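Local coordinates for protein putative Type I topoisomerase (Deinococcus radiodurans, PDB 3M4A) that binds DNA and probably relaxes it as a type IB topoisomerase, breaking one strand without ATP, allowing passage and rejoining the ends, at residues A[110-115]-A[223-228]; A[120-125]-A[189-194]; A[129-134]-A[236-241]. One frame throughout, in Å; residues are numbered along the deposited sequence.

Contact 1 of 3, residues A[110-115]-A[223-228]; sequences TADLRA and NAYLRE. With nucleotides of chain B; nucleotides of chain C.
With CG anti to the backbone N (chi1 -180°), the Y225 side chain stands straight out from helix 219-230, while D112 on helix 91-113, its CG anti to the carbonyl carbon, reaches to meet it from the opposite direction. The two are joined by a single hydrogen bond, Y225 OH to D112 OD2 at 2.6 Å, in which the phenol donates. D112 OD2 lies at the edge of the Y225 ring, in its plane, 3.3 Å from CE1. On the aspartate side the hydroxyl meets OD2 from the anti side, 15° out of the carboxylate plane, and carboxylate and ring are turned 49° against each other. That one bond ties helix 91-113 to helix 219-230 within the catalytic core, across 11.1 Å between the CA atoms of D112 and Y225. The other oxygen of the carboxylate, OD1, is held by a salt bridge to R121 NE, and the same arginine reaches E228 OE1 through NH1.

The far side of 110-115 faces DNA. R114 NH1 lies 3.0 Å from N3 of DG9 of chain B, which sits at the edge of the guanidinium, in its plane, while O4' of DC6 of chain C sits over one face of the group. Guanine N3 and the cytosine O2 near R114 CD are minor-groove atoms.

With both carboxylate oxygens of D112 engaged, its rotation is largely fixed. The arginine between D112 and E228 probably offsets the two acidic groups (D112 OD2 and E228 OE2 are 5.9 Å apart) and should favour the ionised aspartate that accepts from the phenol.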
loop_
_atom_site.group_PDB
_atom_site.type_symbol
_atom_site.label_atom_id
_atom_site.label_comp_id
_atom_site.label_asym_id
_atom_site.label_seq_id
_atom_site.Cartn_x
_atom_site.Cartn_y
_atom_site.Cartn_z
ATOM N N THR A 110 -11.413 -6.133 -2.768
ATOM C CA THR A 110 -12.862 -5.958 -2.967
ATOM C C THR A 110 -13.606 -7.280 -2.730
ATOM O O THR A 110 -14.623 -7.303 -2.039
ATOM C CB THR A 110 -13.179 -5.387 -4.366
ATOM O OG1 THR A 110 -12.687 -4.042 -4.440
ATOM C CG2 THR A 110 -14.677 -5.399 -4.634
ATOM N N ALA A 111 -13.088 -8.369 -3.294
ATOM C CA ALA A 111 -13.715 -9.680 -3.122
ATOM C C ALA A 111 -13.890 -10.002 -1.637
ATOM O O ALA A 111 -15.007 -10.320 -1.178
ATOM C CB ALA A 111 -12.913 -10.770 -3.851
ATOM N N ASP A 112 -12.822 -9.837 -0.860
ATOM C CA ASP A 112 -12.883 -10.071 0.594
ATOM C C ASP A 112 -13.843 -9.135 1.335
ATOM O O ASP A 112 -14.496 -9.533 2.310
ATOM C CB ASP A 112 -11.483 -9.977 1.203
ATOM C CG ASP A 112 -10.592 -11.176 0.839
ATOM O OD1 ASP A 112 -11.117 -12.311 0.743
ATOM O OD2 ASP A 112 -9.367 -10.984 0.675
ATOM N N LEU A 113 -13.951 -7.888 0.879
ATOM C CA LEU A 113 -14.844 -6.912 1.494
ATOM C C LEU A 113 -16.338 -7.210 1.291
ATOM O O LEU A 113 -17.175 -6.758 2.064
ATOM C CB LEU A 113 -14.528 -5.507 0.951
ATOM C CG LEU A 113 -13.201 -4.900 1.413
ATOM C CD1 LEU A 113 -12.902 -3.643 0.612
ATOM C CD2 LEU A 113 -13.222 -4.617 2.923
ATOM N N ARG A 114 -16.670 -7.950 0.242
ATOM C CA ARG A 114 -18.078 -8.254 -0.067
ATOM C C ARG A 114 -18.704 -9.265 0.895
ATOM O O ARG A 114 -19.938 -9.446 0.911
ATOM C CB ARG A 114 -18.186 -8.778 -1.489
ATOM C CG ARG A 114 -17.895 -7.740 -2.574
ATOM C CD ARG A 114 -18.428 -8.186 -3.919
ATOM N NE ARG A 114 -17.990 -7.314 -5.000
ATOM C CZ ARG A 114 -18.575 -6.159 -5.303
ATOM N NH1 ARG A 114 -19.606 -5.716 -4.618
ATOM N NH2 ARG A 114 -18.105 -5.440 -6.297
ATOM N N ALA A 115 -17.871 -9.922 1.692
ATOM C CA ALA A 115 -18.356 -10.861 2.708
ATOM C C ALA A 115 -19.248 -10.219 3.786
ATOM O O ALA A 115 -19.162 -9.029 4.071
ATOM C CB ALA A 115 -17.189 -11.564 3.366
ATOM N N ASN A 223 0.393 -9.391 7.981
ATOM C CA ASN A 223 1.542 -9.525 7.091
ATOM C C ASN A 223 1.455 -10.764 6.191
ATOM O O ASN A 223 1.899 -10.717 5.058
ATOM C CB ASN A 223 2.863 -9.485 7.875
ATOM C CG ASN A 223 3.214 -8.073 8.367
ATOM O OD1 ASN A 223 2.900 -7.075 7.714
ATOM N ND2 ASN A 223 3.874 -7.991 9.513
ATOM N N ALA A 224 0.863 -11.853 6.684
ATOM C CA ALA A 224 0.617 -13.047 5.854
ATOM C C ALA A 224 -0.391 -12.795 4.735
ATOM O O ALA A 224 -0.230 -13.279 3.613
ATOM C CB ALA A 224 0.155 -14.223 6.728
ATOM N N TYR A 225 -1.435 -12.031 5.052
ATOM C CA TYR A 225 -2.436 -11.618 4.075
ATOM C C TYR A 225 -1.782 -10.782 2.979
ATOM O O TYR A 225 -2.021 -11.011 1.788
ATOM C CB TYR A 225 -3.548 -10.842 4.785
ATOM C CG TYR A 225 -4.673 -10.344 3.892
ATOM C CD1 TYR A 225 -5.684 -11.197 3.489
ATOM C CD2 TYR A 225 -4.707 -9.027 3.446
ATOM C CE1 TYR A 225 -6.714 -10.765 2.677
ATOM C CE2 TYR A 225 -5.728 -8.572 2.634
ATOM C CZ TYR A 225 -6.741 -9.444 2.257
ATOM O OH TYR A 225 -7.772 -9.043 1.440
ATOM N N LEU A 226 -0.959 -9.817 3.387
ATOM C CA LEU A 226 -0.216 -8.981 2.437
ATOM C C LEU A 226 0.717 -9.818 1.553
ATOM O O LEU A 226 0.781 -9.614 0.344
ATOM C CB LEU A 226 0.578 -7.887 3.154
ATOM C CG LEU A 226 -0.241 -6.804 3.859
ATOM C CD1 LEU A 226 0.648 -5.812 4.582
ATOM C CD2 LEU A 226 -1.150 -6.101 2.843
ATOM N N ARG A 227 1.412 -10.794 2.135
ATOM C CA ARG A 227 2.229 -11.686 1.310
ATOM C C ARG A 227 1.404 -12.321 0.194
ATOM O O ARG A 227 1.847 -12.372 -0.953
ATOM C CB ARG A 227 2.906 -12.768 2.156
ATOM C CG ARG A 227 4.073 -12.254 2.977
ATOM C CD ARG A 227 5.035 -13.371 3.397
ATOM N NE ARG A 227 4.371 -14.439 4.142
ATOM C CZ ARG A 227 3.986 -14.364 5.420
ATOM N NH1 ARG A 227 4.181 -13.260 6.130
ATOM N NH2 ARG A 227 3.394 -15.407 5.994
ATOM N N GLU A 228 0.192 -12.766 0.524
ATOM C CA GLU A 228 -0.711 -13.327 -0.469
ATOM C C GLU A 228 -1.094 -12.323 -1.548
ATOM O O GLU A 228 -1.008 -12.646 -2.730
ATOM C CB GLU A 228 -1.992 -13.876 0.163
ATOM C CG GLU A 228 -2.964 -14.407 -0.890
ATOM C CD GLU A 228 -4.317 -14.787 -0.344
ATOM O OE1 GLU A 228 -4.416 -15.025 0.868
ATOM O OE2 GLU A 228 -5.290 -14.836 -1.134
ATOM P P DG B 9 -19.930 -3.219 2.632
ATOM O OP1 DG B 9 -19.117 -3.768 3.758
ATOM O OP2 DG B 9 -20.663 -1.947 2.800
ATOM O "O5'" DG B 9 -19.038 -3.067 1.317
ATOM C "C5'" DG B 9 -18.234 -4.128 0.861
ATOM C "C4'" DG B 9 -17.945 -3.992 -0.625
ATOM O "O4'" DG B 9 -19.134 -4.109 -1.442
ATOM C "C3'" DG B 9 -17.392 -2.628 -1.022
ATOM O "O3'" DG B 9 -16.391 -2.829 -1.997
ATOM C "C2'" DG B 9 -18.625 -1.824 -1.469
ATOM C "C1'" DG B 9 -19.446 -2.884 -2.153
ATOM N N9 DG B 9 -20.896 -2.817 -2.040
ATOM C C8 DG B 9 -21.611 -2.535 -0.918
ATOM N N7 DG B 9 -22.902 -2.630 -1.051
ATOM C C5 DG B 9 -23.056 -3.011 -2.365
ATOM C C6 DG B 9 -24.228 -3.277 -3.100
ATOM O O6 DG B 9 -25.408 -3.246 -2.739
ATOM N N1 DG B 9 -23.923 -3.630 -4.395
ATOM C C2 DG B 9 -22.663 -3.727 -4.931
ATOM N N2 DG B 9 -22.547 -4.089 -6.216
ATOM N N3 DG B 9 -21.563 -3.509 -4.242
ATOM C C4 DG B 9 -21.838 -3.123 -2.989
ATOM P P DT C 7 -16.394 -12.542 -6.591
ATOM O OP1 DT C 7 -14.929 -12.293 -6.504
ATOM O OP2 DT C 7 -16.913 -13.574 -7.532
ATOM O "O5'" DT C 7 -16.902 -12.863 -5.124
ATOM C "C5'" DT C 7 -16.407 -12.078 -4.058
ATOM C "C4'" DT C 7 -17.260 -12.233 -2.830
ATOM O "O4'" DT C 7 -18.621 -11.821 -3.113
ATOM C "C3'" DT C 7 -17.374 -13.656 -2.323
ATOM O "O3'" DT C 7 -16.197 -13.996 -1.613
ATOM C "C2'" DT C 7 -18.614 -13.564 -1.456
ATOM C "C1'" DT C 7 -19.438 -12.542 -2.211
ATOM N N1 DT C 7 -20.563 -13.115 -3.024
ATOM C C2 DT C 7 -21.754 -13.235 -2.357
ATOM O O2 DT C 7 -21.900 -12.953 -1.193
ATOM N N3 DT C 7 -22.782 -13.711 -3.099
ATOM C C4 DT C 7 -22.734 -14.051 -4.412
ATOM O O4 DT C 7 -23.763 -14.453 -4.941
ATOM C C5 DT C 7 -21.456 -13.933 -5.083
ATOM C C7 DT C 7 -21.305 -14.316 -6.531
ATOM C C6 DT C 7 -20.418 -13.455 -4.356
ATOM P P DC C 6 -20.850 -10.193 -11.240
ATOM O OP1 DC C 6 -20.163 -9.369 -12.247
ATOM O OP2 DC C 6 -21.505 -11.490 -11.565
ATOM O "O5'" DC C 6 -19.843 -10.413 -10.023
ATOM C "C5'" DC C 6 -19.135 -9.301 -9.463
ATOM C "C4'" DC C 6 -18.755 -9.579 -8.023
ATOM O "O4'" DC C 6 -19.959 -9.371 -7.223
ATOM C "C3'" DC C 6 -18.242 -11.003 -7.769
ATOM O "O3'" DC C 6 -17.119 -11.116 -6.859
ATOM C "C2'" DC C 6 -19.485 -11.666 -7.207
ATOM C "C1'" DC C 6 -20.142 -10.516 -6.434
ATOM N N1 DC C 6 -21.607 -10.682 -6.221
ATOM C C2 DC C 6 -22.172 -10.408 -4.976
ATOM O O2 DC C 6 -21.468 -10.006 -4.039
ATOM N N3 DC C 6 -23.498 -10.585 -4.810
ATOM C C4 DC C 6 -24.270 -10.990 -5.815
ATOM N N4 DC C 6 -25.579 -11.137 -5.550
ATOM C C5 DC C 6 -23.714 -11.290 -7.083
ATOM C C6 DC C 6 -22.401 -11.104 -7.257
#

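Contact 2 of 3, residues A[120-125]-A[189-194]; sequences PRKVMA and AANMQK. With nucleotides of chain B.
A phosphate-binding site on the DNA-facing side of the catalytic core brings together K122 on helix 120-134 and N191 on helix 186-196, the two side chains crossing at about a right angle over one phosphate oxygen of DG9 of chain B. K122 NZ donates to OP1 of that nucleotide at 2.7 Å. N191 ND2 donates to the same oxygen at 2.9 Å in a nearly straight bond, with an N-H...O angle of 173°. The lysine gets there with CG anti to the backbone N (chi1 177°) and the chain extended beyond, which carries its ammonium from the first turn of helix 120-134 to the DNA. Between the protein segments themselves the touch is slight: K122 CE lies 3.4 Å from N191 OD1, without a hydrogen bond.

Two helices of the part of the chain that resembles the eukaryotic topoisomerase I catalytic core thus converge on one backbone phosphate. K194, one turn further along the helix of N191, stands behind it as a second-shell residue, its NZ 3.6 Å from OP1 of DG9 of chain B and not hydrogen-bonded to it. K194 NZ donates instead to N191 OD1 at 2.9 Å, from above the carbonyl plane, 51° out of it, which is consistent with the amide NH2 being turned to the phosphate. A leucine at N191 would probably leave OP1 with one donor fewer and K194 NZ without its carbonyl partner, less firmly placed. K122 NZ and K194 NZ, 4.2 Å apart, are linked by a water that accepts from both, at 2.9 Å from K122 NZ. The phosphate beside them probably balances their charge. The backbone oxygens of L113 and A115 also accept from K122 NZ, which gives the ammonium four acceptors, so at least one N-H must be shared; N191 ND2 gives a hydrogen bond to T187 O.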
loop_
_atom_site.group_PDB
_atom_site.type_symbol
_atom_site.label_atom_id
_atom_site.label_comp_id
_atom_site.label_asym_id
_atom_site.label_seq_id
_atom_site.Cartn_x
_atom_site.Cartn_y
_atom_site.Cartn_z
ATOM N N PRO A 120 -12.150 -12.677 9.147
ATOM C CA PRO A 120 -10.746 -12.258 9.151
ATOM C C PRO A 120 -10.276 -11.554 7.879
ATOM O O PRO A 120 -9.664 -10.485 7.968
ATOM C CB PRO A 120 -10.001 -13.580 9.366
ATOM C CG PRO A 120 -10.957 -14.381 10.143
ATOM C CD PRO A 120 -12.280 -14.099 9.534
ATOM N N ARG A 121 -10.578 -12.121 6.713
ATOM C CA ARG A 121 -10.104 -11.544 5.460
ATOM C C ARG A 121 -10.774 -10.196 5.176
ATOM O O ARG A 121 -10.171 -9.349 4.530
ATOM C CB ARG A 121 -10.307 -12.502 4.291
ATOM C CG ARG A 121 -9.434 -13.737 4.410
ATOM C CD ARG A 121 -9.676 -14.698 3.256
ATOM N NE ARG A 121 -9.242 -14.142 1.984
ATOM C CZ ARG A 121 -8.022 -14.243 1.454
ATOM N NH1 ARG A 121 -7.047 -14.916 2.054
ATOM N NH2 ARG A 121 -7.787 -13.663 0.291
ATOM N N LYS A 122 -12.006 -10.002 5.629
ATOM C CA LYS A 122 -12.661 -8.691 5.437
ATOM C C LYS A 122 -11.986 -7.602 6.303
ATOM O O LYS A 122 -11.681 -6.477 5.828
ATOM C CB LYS A 122 -14.159 -8.776 5.724
ATOM C CG LYS A 122 -14.847 -7.420 5.610
ATOM C CD LYS A 122 -16.339 -7.501 5.376
ATOM C CE LYS A 122 -16.910 -6.118 5.074
ATOM N NZ LYS A 122 -18.320 -6.202 4.578
ATOM N N VAL A 123 -11.714 -7.933 7.561
ATOM C CA VAL A 123 -11.025 -6.982 8.450
ATOM C C VAL A 123 -9.615 -6.697 7.914
ATOM O O VAL A 123 -9.174 -5.544 7.901
ATOM C CB VAL A 123 -10.996 -7.438 9.917
ATOM C CG1 VAL A 123 -10.337 -6.390 10.796
ATOM C CG2 VAL A 123 -12.426 -7.665 10.422
ATOM N N MET A 124 -8.916 -7.732 7.441
ATOM C CA MET A 124 -7.592 -7.531 6.834
ATOM C C MET A 124 -7.639 -6.733 5.531
ATOM O O MET A 124 -6.739 -5.940 5.271
ATOM C CB MET A 124 -6.858 -8.856 6.663
ATOM C CG MET A 124 -6.464 -9.398 7.999
ATOM S SD MET A 124 -5.464 -10.899 7.991
ATOM C CE MET A 124 -6.548 -12.063 7.195
ATOM N N ALA A 125 -8.682 -6.927 4.734
ATOM C CA ALA A 125 -8.870 -6.104 3.533
ATOM C C ALA A 125 -9.082 -4.631 3.907
ATOM O O ALA A 125 -8.563 -3.728 3.219
ATOM C CB ALA A 125 -10.054 -6.634 2.692
ATOM N N ALA A 189 -15.789 3.945 6.208
ATOM C CA ALA A 189 -16.608 4.577 7.248
ATOM C C ALA A 189 -17.681 3.641 7.804
ATOM O O ALA A 189 -17.819 3.511 9.017
ATOM C CB ALA A 189 -17.225 5.888 6.744
ATOM N N ALA A 190 -18.386 2.942 6.923
ATOM C CA ALA A 190 -19.457 2.030 7.353
ATOM C C ALA A 190 -18.924 0.877 8.222
ATOM O O ALA A 190 -19.512 0.518 9.254
ATOM C CB ALA A 190 -20.170 1.472 6.137
ATOM N N ASN A 191 -17.792 0.317 7.806
ATOM C CA ASN A 191 -17.227 -0.818 8.514
ATOM C C ASN A 191 -16.470 -0.401 9.767
ATOM O O ASN A 191 -16.409 -1.168 10.724
ATOM C CB ASN A 191 -16.374 -1.657 7.601
ATOM C CG ASN A 191 -17.211 -2.527 6.689
ATOM O OD1 ASN A 191 -17.738 -3.560 7.118
ATOM N ND2 ASN A 191 -17.362 -2.109 5.436
ATOM N N MET A 192 -15.926 0.812 9.792
ATOM C CA MET A 192 -15.317 1.320 11.020
ATOM C C MET A 192 -16.389 1.439 12.111
ATOM O O MET A 192 -16.143 1.134 13.286
ATOM C CB MET A 192 -14.629 2.662 10.776
ATOM C CG MET A 192 -13.792 3.158 11.925
ATOM S SD MET A 192 -12.500 1.990 12.377
ATOM C CE MET A 192 -11.323 2.254 11.056
ATOM N N GLN A 193 -17.595 1.874 11.729
ATOM C CA GLN A 193 -18.703 1.937 12.686
ATOM C C GLN A 193 -18.990 0.551 13.269
ATOM O O GLN A 193 -19.198 0.413 14.464
ATOM C CB GLN A 193 -19.969 2.512 12.046
ATOM C CG GLN A 193 -19.868 3.980 11.666
ATOM C CD GLN A 193 -20.260 4.972 12.767
ATOM O OE1 GLN A 193 -20.305 4.645 13.956
ATOM N NE2 GLN A 193 -20.531 6.217 12.355
ATOM N N LYS A 194 -19.014 -0.463 12.414
ATOM C CA LYS A 194 -19.223 -1.855 12.845
ATOM C C LYS A 194 -18.114 -2.343 13.777
ATOM O O LYS A 194 -18.392 -3.011 14.774
ATOM C CB LYS A 194 -19.310 -2.797 11.641
ATOM C CG LYS A 194 -20.472 -2.554 10.693
ATOM C CD LYS A 194 -20.369 -3.510 9.481
ATOM C CE LYS A 194 -21.029 -2.947 8.239
ATOM N NZ LYS A 194 -20.606 -3.699 7.006
ATOM P P DG B 9 -19.930 -3.219 2.632
ATOM O OP1 DG B 9 -19.117 -3.768 3.758
ATOM O OP2 DG B 9 -20.663 -1.947 2.800
ATOM O "O5'" DG B 9 -19.038 -3.067 1.317
ATOM C "C5'" DG B 9 -18.234 -4.128 0.861
ATOM C "C4'" DG B 9 -17.945 -3.992 -0.625
ATOM O "O4'" DG B 9 -19.134 -4.109 -1.442
ATOM C "C3'" DG B 9 -17.392 -2.628 -1.022
ATOM O "O3'" DG B 9 -16.391 -2.829 -1.997
ATOM C "C2'" DG B 9 -18.625 -1.824 -1.469
ATOM C "C1'" DG B 9 -19.446 -2.884 -2.153
ATOM N N9 DG B 9 -20.896 -2.817 -2.040
ATOM C C8 DG B 9 -21.611 -2.535 -0.918
ATOM N N7 DG B 9 -22.902 -2.630 -1.051
ATOM C C5 DG B 9 -23.056 -3.011 -2.365
ATOM C C6 DG B 9 -24.228 -3.277 -3.100
ATOM O O6 DG B 9 -25.408 -3.246 -2.739
ATOM N N1 DG B 9 -23.923 -3.630 -4.395
ATOM C C2 DG B 9 -22.663 -3.727 -4.931
ATOM N N2 DG B 9 -22.547 -4.089 -6.216
ATOM N N3 DG B 9 -21.563 -3.509 -4.242
ATOM C C4 DG B 9 -21.838 -3.123 -2.989
HETATM O O HOH W 1 -20.111 -6.574 6.842
#

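Contact 3 of 3, residues A[129-134]-A[236-241]. With ACY (acetic acid), chain D; nucleotides of chain B.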
loop_
_atom_site.group_PDB
_atom_site.type_symbol
_atom_site.label_atom_id
_atom_site.label_comp_id
_atom_site.label_asym_id
_atom_site.label_seq_id
_atom_site.Cartn_x
_atom_site.Cartn_y
_atom_site.Cartn_z
ATOM N N ARG A 129 -6.621 -1.590 2.906
ATOM C CA ARG A 129 -7.073 -0.320 2.315
ATOM C C ARG A 129 -6.526 0.859 3.108
ATOM O O ARG A 129 -6.084 1.844 2.534
ATOM C CB ARG A 129 -8.599 -0.244 2.184
ATOM C CG ARG A 129 -9.072 1.046 1.518
ATOM C CD ARG A 129 -10.531 0.971 1.169
ATOM N NE ARG A 129 -10.729 0.034 0.065
ATOM C CZ ARG A 129 -11.912 -0.274 -0.454
ATOM N NH1 ARG A 129 -13.021 0.314 -0.039
ATOM N NH2 ARG A 129 -11.966 -1.141 -1.446
ATOM N N LEU A 130 -6.550 0.778 4.426
ATOM C CA LEU A 130 -5.980 1.869 5.249
ATOM C C LEU A 130 -4.464 2.085 5.033
ATOM O O LEU A 130 -4.009 3.218 4.996
ATOM C CB LEU A 130 -6.288 1.642 6.721
ATOM C CG LEU A 130 -7.766 1.847 7.073
ATOM C CD1 LEU A 130 -8.098 1.264 8.443
ATOM C CD2 LEU A 130 -8.090 3.352 7.011
ATOM N N LEU A 131 -3.708 1.002 4.873
ATOM C CA LEU A 131 -2.275 1.109 4.519
ATOM C C LEU A 131 -2.100 1.842 3.195
ATOM O O LEU A 131 -1.227 2.700 3.049
ATOM C CB LEU A 131 -1.633 -0.272 4.408
ATOM C CG LEU A 131 -1.491 -1.159 5.633
ATOM C CD1 LEU A 131 -1.023 -2.582 5.267
ATOM C CD2 LEU A 131 -0.575 -0.511 6.679
ATOM N N HIS A 132 -2.951 1.499 2.225
ATOM C CA HIS A 132 -2.869 2.046 0.895
ATOM C C HIS A 132 -3.231 3.528 0.863
ATOM O O HIS A 132 -2.465 4.338 0.329
ATOM C CB HIS A 132 -3.796 1.247 -0.015
ATOM C CG HIS A 132 -3.802 1.695 -1.452
ATOM N ND1 HIS A 132 -4.871 1.432 -2.279
ATOM C CD2 HIS A 132 -2.894 2.360 -2.203
ATOM C CE1 HIS A 132 -4.619 1.911 -3.484
ATOM N NE2 HIS A 132 -3.424 2.481 -3.468
ATOM N N VAL A 133 -4.407 3.879 1.391
ATOM C CA VAL A 133 -4.933 5.229 1.222
ATOM C C VAL A 133 -4.478 6.198 2.313
ATOM O O VAL A 133 -4.584 7.421 2.129
ATOM C CB VAL A 133 -6.498 5.250 1.080
ATOM C CG1 VAL A 133 -6.961 4.233 0.017
ATOM C CG2 VAL A 133 -7.190 4.998 2.399
ATOM N N ALA A 134 -4.003 5.678 3.449
ATOM C CA ALA A 134 -3.586 6.534 4.562
ATOM C C ALA A 134 -2.155 6.326 5.064
ATOM O O ALA A 134 -1.728 7.042 5.964
ATOM C CB ALA A 134 -4.578 6.405 5.715
ATOM N N LYS A 236 5.713 -1.760 3.573
ATOM C CA LYS A 236 6.506 -0.540 3.420
ATOM C C LYS A 236 6.307 0.106 2.055
ATOM O O LYS A 236 6.399 1.334 1.913
ATOM C CB LYS A 236 8.007 -0.798 3.618
ATOM C CG LYS A 236 8.824 0.479 3.589
ATOM C CD LYS A 236 10.284 0.261 4.001
ATOM C CE LYS A 236 10.936 1.579 4.393
ATOM N NZ LYS A 236 10.772 2.654 3.369
ATOM N N ASP A 237 6.056 -0.718 1.042
ATOM C CA ASP A 237 5.819 -0.193 -0.298
ATOM C C ASP A 237 4.590 0.727 -0.352
ATOM O O ASP A 237 4.532 1.625 -1.189
ATOM C CB ASP A 237 5.707 -1.321 -1.325
ATOM C CG ASP A 237 7.038 -2.018 -1.558
ATOM O OD1 ASP A 237 7.960 -1.348 -2.069
ATOM O OD2 ASP A 237 7.156 -3.221 -1.222
ATOM N N PHE A 238 3.617 0.543 0.533
ATOM C CA PHE A 238 2.477 1.483 0.570
ATOM C C PHE A 238 2.914 2.874 1.022
ATOM O O PHE A 238 2.342 3.882 0.586
ATOM C CB PHE A 238 1.376 1.005 1.508
ATOM C CG PHE A 238 0.601 -0.190 1.011
ATOM C CD1 PHE A 238 -0.162 -0.108 -0.150
ATOM C CD2 PHE A 238 0.600 -1.371 1.733
ATOM C CE1 PHE A 238 -0.889 -1.191 -0.600
ATOM C CE2 PHE A 238 -0.129 -2.474 1.290
ATOM C CZ PHE A 238 -0.879 -2.381 0.118
ATOM N N ARG A 239 3.935 2.940 1.877
ATOM C CA ARG A 239 4.414 4.224 2.380
ATOM C C ARG A 239 5.328 4.940 1.393
ATOM O O ARG A 239 5.232 6.149 1.238
ATOM C CB ARG A 239 5.069 4.066 3.754
ATOM C CG ARG A 239 4.016 3.938 4.842
ATOM C CD ARG A 239 4.583 3.431 6.151
ATOM N NE ARG A 239 5.630 4.312 6.690
ATOM C CZ ARG A 239 5.404 5.446 7.353
ATOM N NH1 ARG A 239 4.169 5.891 7.555
ATOM N NH2 ARG A 239 6.434 6.138 7.824
ATOM N N THR A 240 6.168 4.193 0.680
ATOM C CA THR A 240 6.998 4.786 -0.364
ATOM C C THR A 240 6.139 5.199 -1.586
ATOM O O THR A 240 6.257 6.309 -2.083
ATOM C CB THR A 240 8.137 3.842 -0.796
ATOM O OG1 THR A 240 7.598 2.601 -1.265
ATOM C CG2 THR A 240 9.095 3.576 0.373
ATOM N N TRP A 241 5.246 4.323 -2.038
ATOM C CA TRP A 241 4.288 4.700 -3.087
ATOM C C TRP A 241 3.406 5.861 -2.637
ATOM O O TRP A 241 3.290 6.871 -3.332
ATOM C CB TRP A 241 3.409 3.508 -3.476
ATOM C CG TRP A 241 2.301 3.849 -4.423
ATOM C CD1 TRP A 241 0.965 4.000 -4.113
ATOM C CD2 TRP A 241 2.411 4.080 -5.830
ATOM N NE1 TRP A 241 0.249 4.288 -5.245
ATOM C CE2 TRP A 241 1.105 4.360 -6.314
ATOM C CE3 TRP A 241 3.480 4.086 -6.735
ATOM C CZ2 TRP A 241 0.846 4.644 -7.654
ATOM C CZ3 TRP A 241 3.214 4.353 -8.078
ATOM C CH2 TRP A 241 1.915 4.642 -8.524
HETATM C C ACY D . -7.395 -0.909 -1.239
HETATM O O ACY D . -8.552 -1.358 -1.057
HETATM O OXT ACY D . -7.169 0.304 -1.442
HETATM C CH3 ACY D . -6.244 -1.868 -1.225
ATOM P P DC B 10 -15.512 -1.591 -2.498
ATOM O OP1 DC B 10 -14.265 -2.115 -3.044
ATOM O OP2 DC B 10 -15.421 -0.528 -1.470
ATOM O "O5'" DC B 10 -16.335 -0.982 -3.717
ATOM C "C5'" DC B 10 -16.531 -1.783 -4.894
ATOM C "C4'" DC B 10 -17.521 -1.103 -5.808
ATOM O "O4'" DC B 10 -18.843 -1.092 -5.187
ATOM C "C3'" DC B 10 -17.204 0.357 -6.141
ATOM O "O3'" DC B 10 -17.531 0.633 -7.484
ATOM C "C2'" DC B 10 -18.128 1.136 -5.232
ATOM C "C1'" DC B 10 -19.347 0.236 -5.320
ATOM N N1 DC B 10 -20.372 0.441 -4.283
ATOM C C2 DC B 10 -21.690 0.088 -4.602
ATOM O O2 DC B 10 -21.947 -0.374 -5.731
ATOM N N3 DC B 10 -22.652 0.277 -3.678
ATOM C C4 DC B 10 -22.360 0.789 -2.484
ATOM N N4 DC B 10 -23.354 0.938 -1.613
ATOM C C5 DC B 10 -21.022 1.146 -2.137
ATOM C C6 DC B 10 -20.074 0.964 -3.064
HETATM O O HOH W 2 -0.002 3.521 -0.825
#
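The junction of helices 120-134 and 235-254 lies beside an anion-binding site at the DNA, where an acetate, probably from the crystallisation liquor, is held next to the phosphate of DC10 of chain B. At the junction F238 packs against L131 and H132 of helix 120-134: its CD2 lies 3.7 Å from L131 CB and its CD1 3.6 Å from H132 CA, with H132 N over one face of the ring, toward the rim. The short helical segments run 21° from parallel, 8.5 Å apart at closest approach. The H132 and F238 rings meet obliquely, and a water donates to the carbonyl oxygens of both residues.

A chi1 of -179° swings the imidazole of H132 so that its edge faces the acetate, and H132 ND1 donates to OXT at 2.7 Å, almost straight. R129, bent at chi3, gives NE to the acetate O at 2.8 Å. Its outer nitrogens face the DNA, NH1 to OP2 of DC10 of chain B at 2.9 Å and NH2 to OP1. NH1 also pairs with D185.

On the other side of the imidazole, H132 NE2 and W241 NE1 both bind E325 OE2. Arginine and histidine thus offer N-H groups to two neighbouring anions, acetate and phosphate, an arrangement suited to holding negatively charged oxygens next to the DNA backbone.

In the fold
Helix 120-134 runs through the whole arrangement: it supplies one segment to contact 2 and one to contact 3, and R121 of contact 2's segment is the salt-bridge partner of contact 1, its NE 2.9 Å from D112 OD1 and its NH1 2.9 Å from E228 OE1. Contacts 1 and 2, centres about 11 Å apart, share DG9 of chain B, approached at its base by R114 and bound at its phosphate by K122 and N191. Contact 3, with its centre about 17 Å from that of contact 2, meets contact 1 where L226 CD1 lies 3.7 Å from L131 CD1. Contacts 2 and 3 hold the successive phosphates of DG9 and DC10 of chain B, while contact 1 also reaches chain C.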